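Local coordinates for peptidase M16 domain protein (Alicyclobacillus acidocaldarius subsp. acidocaldarius DSM 446, PDB 4XEA), which is probably a zinc-type metallopeptidase of the M16 (insulinase, pitrilysin) family that cleaves peptides, carrying a bound nickel ion in this crystal, at residues T273-L278 with E408-D413. Sequence-based numbering, arbitrary orientation.
Sequences TAMTIL and EHLRED
Met275, a selenomethionine, reaches from helix 265-283 to the last turn of helix 399-409, where its methyl CE sits 3.8 Å from CD2 of His409. The methyl arrives at the edge of the imidazole, near the ring plane, and the two side chains cross at about a right angle. SE itself stays farther back, 5.3 Å from the centroid of the His409 ring and oblique to it. Bends at both chi2 (-57°) and chi3 (-67°) fold the Met275 chain so that CE, rather than selenium, leads the approach. The same methyl also packs 4.2 Å from CD2 of Leu410. One turn further along the first helix, Leu278 adds a looser apolar touch, its CD2 lying 4.4 Å from CD1 of Leu410. All four of these residues are buried. With CG anti to the backbone N (chi1 -179°), His409 turns its CD2 corner to the methionine, while its NE2 is hydrogen-bonded to OG1 of Thr316 on strand 314-321.

Beyond Leu410 the chain turns away toward solvent, and polar bonds replace the packing. Leu410 leaves the helix as the centre of an inverse gamma turn, and Arg411 folds back to give NH1 to the carbonyl O of Glu408 at 2.7 Å. That oxygen lies close to the guanidinium plane. A salt bridge from NH2 of Arg411 to OD2 of Asp413, on the exposed side, is modelled implausibly short, so its geometry is doubtful.

The contact joins two helices packed over one face of the five-stranded sheet, just where helix 399-409 ends and the chain heads into strand 415-422. This helix-on-sheet layering is consistent with the alpha/beta architecture of M16 peptidase domains, here in the C-terminal half, away from the nickel-binding His61, His65 and Glu136.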
loop_
_atom_site.group_PDB
_atom_site.type_symbol
_atom_site.label_atom_id
_atom_site.label_comp_id
_atom_site.label_asym_id
_atom_site.label_seq_id
_atom_site.Cartn_x
_atom_site.Cartn_y
_atom_site.Cartn_z
ATOM N N THR A 273 -6.822 -19.428 -8.489
ATOM C CA THR A 273 -6.819 -18.591 -9.675
ATOM C C THR A 273 -8.227 -18.442 -10.234
ATOM O O THR A 273 -8.663 -17.340 -10.543
ATOM C CB THR A 273 -5.885 -19.150 -10.750
ATOM O OG1 THR A 273 -4.577 -19.235 -10.192
ATOM C CG2 THR A 273 -5.832 -18.235 -11.960
ATOM N N ALA A 274 -8.940 -19.554 -10.299
ATOM C CA ALA A 274 -10.303 -19.552 -10.755
ATOM C C ALA A 274 -11.207 -18.637 -9.888
ATOM O O ALA A 274 -12.048 -17.926 -10.417
ATOM C CB ALA A 274 -10.855 -20.971 -10.785
HETATM N N MSE A 275 -11.033 -18.655 -8.578
HETATM C CA MSE A 275 -11.823 -17.772 -7.723
HETATM C C MSE A 275 -11.455 -16.285 -7.930
HETATM O O MSE A 275 -12.309 -15.397 -7.804
HETATM C CB MSE A 275 -11.677 -18.164 -6.253
HETATM C CG MSE A 275 -12.378 -19.450 -5.877
HETATM SE SE MSE A 275 -14.251 -19.428 -6.265
HETATM C CE MSE A 275 -14.785 -18.059 -4.943
ATOM N N THR A 276 -10.192 -15.998 -8.217
ATOM C CA THR A 276 -9.783 -14.599 -8.378
ATOM C C THR A 276 -10.594 -14.033 -9.556
ATOM O O THR A 276 -11.162 -12.928 -9.448
ATOM C CB THR A 276 -8.255 -14.478 -8.591
ATOM O OG1 THR A 276 -7.594 -15.025 -7.443
ATOM C CG2 THR A 276 -7.794 -13.046 -8.773
ATOM N N ILE A 277 -10.680 -14.810 -10.648
ATOM C CA ILE A 277 -11.410 -14.375 -11.838
ATOM C C ILE A 277 -12.891 -14.252 -11.539
ATOM O O ILE A 277 -13.495 -13.225 -11.841
ATOM C CB ILE A 277 -11.210 -15.314 -13.050
ATOM C CG1 ILE A 277 -9.749 -15.331 -13.475
ATOM C CG2 ILE A 277 -12.089 -14.850 -14.220
ATOM C CD1 ILE A 277 -9.316 -16.627 -14.177
ATOM N N LEU A 278 -13.451 -15.287 -10.906
ATOM C CA LEU A 278 -14.888 -15.323 -10.601
ATOM C C LEU A 278 -15.368 -14.197 -9.693
ATOM O O LEU A 278 -16.389 -13.571 -9.966
ATOM C CB LEU A 278 -15.264 -16.687 -10.014
ATOM C CG LEU A 278 -16.734 -17.044 -9.860
ATOM C CD1 LEU A 278 -17.503 -16.854 -11.150
ATOM C CD2 LEU A 278 -16.882 -18.480 -9.345
ATOM N N GLU A 408 -20.414 -25.393 -7.063
ATOM C CA GLU A 408 -19.749 -26.132 -5.987
ATOM C C GLU A 408 -19.663 -25.347 -4.675
ATOM O O GLU A 408 -19.733 -25.900 -3.573
ATOM C CB GLU A 408 -18.268 -26.359 -6.372
ATOM C CG GLU A 408 -17.935 -27.659 -6.907
ATOM C CD GLU A 408 -16.492 -27.743 -7.451
ATOM O OE1 GLU A 408 -15.722 -26.731 -7.521
ATOM O OE2 GLU A 408 -16.138 -28.873 -7.822
ATOM N N HIS A 409 -19.349 -24.078 -4.801
ATOM C CA HIS A 409 -18.884 -23.328 -3.689
ATOM C C HIS A 409 -19.749 -22.132 -3.261
ATOM O O HIS A 409 -19.884 -21.889 -2.071
ATOM C CB HIS A 409 -17.481 -22.817 -3.986
ATOM C CG HIS A 409 -16.902 -22.024 -2.858
ATOM N ND1 HIS A 409 -16.784 -22.527 -1.594
ATOM C CD2 HIS A 409 -16.425 -20.757 -2.804
ATOM C CE1 HIS A 409 -16.252 -21.612 -0.801
ATOM N NE2 HIS A 409 -16.017 -20.529 -1.513
ATOM N N LEU A 410 -20.243 -21.331 -4.197
ATOM C CA LEU A 410 -21.018 -20.169 -3.796
ATOM C C LEU A 410 -22.498 -20.562 -3.696
ATOM O O LEU A 410 -23.288 -20.244 -4.592
ATOM C CB LEU A 410 -20.775 -18.982 -4.746
ATOM C CG LEU A 410 -19.298 -18.509 -4.793
ATOM C CD1 LEU A 410 -19.126 -17.368 -5.744
ATOM C CD2 LEU A 410 -18.748 -18.145 -3.419
ATOM N N ARG A 411 -22.851 -21.209 -2.579
ATOM C CA ARG A 411 -24.165 -21.774 -2.352
ATOM C C ARG A 411 -24.856 -21.081 -1.181
ATOM O O ARG A 411 -24.309 -20.161 -0.603
ATOM C CB ARG A 411 -24.063 -23.295 -2.105
ATOM C CG ARG A 411 -23.192 -24.083 -3.128
ATOM C CD ARG A 411 -23.447 -25.613 -3.076
ATOM N NE ARG A 411 -23.545 -26.080 -1.692
ATOM C CZ ARG A 411 -22.500 -26.345 -0.911
ATOM N NH1 ARG A 411 -21.265 -26.238 -1.379
ATOM N NH2 ARG A 411 -22.673 -26.727 0.348
ATOM N N GLU A 412 -26.069 -21.521 -0.833
ATOM C CA GLU A 412 -26.762 -20.962 0.324
ATOM C C GLU A 412 -26.482 -21.711 1.618
ATOM O O GLU A 412 -26.413 -21.116 2.691
ATOM C CB GLU A 412 -28.269 -20.934 0.053
ATOM C CG GLU A 412 -28.568 -19.906 -1.023
ATOM C CD GLU A 412 -29.958 -19.366 -0.920
ATOM O OE1 GLU A 412 -30.874 -20.106 -1.324
ATOM O OE2 GLU A 412 -30.100 -18.212 -0.429
ATOM N N ASP A 413 -26.278 -23.008 1.533
ATOM C CA ASP A 413 -26.144 -23.818 2.743
ATOM C C ASP A 413 -24.723 -23.780 3.352
ATOM O O ASP A 413 -24.539 -24.226 4.488
ATOM C CB ASP A 413 -26.580 -25.254 2.490
ATOM C CG ASP A 413 -25.976 -25.811 1.228
ATOM O OD1 ASP A 413 -26.698 -25.899 0.214
ATOM O OD2 ASP A 413 -24.786 -26.114 1.229
#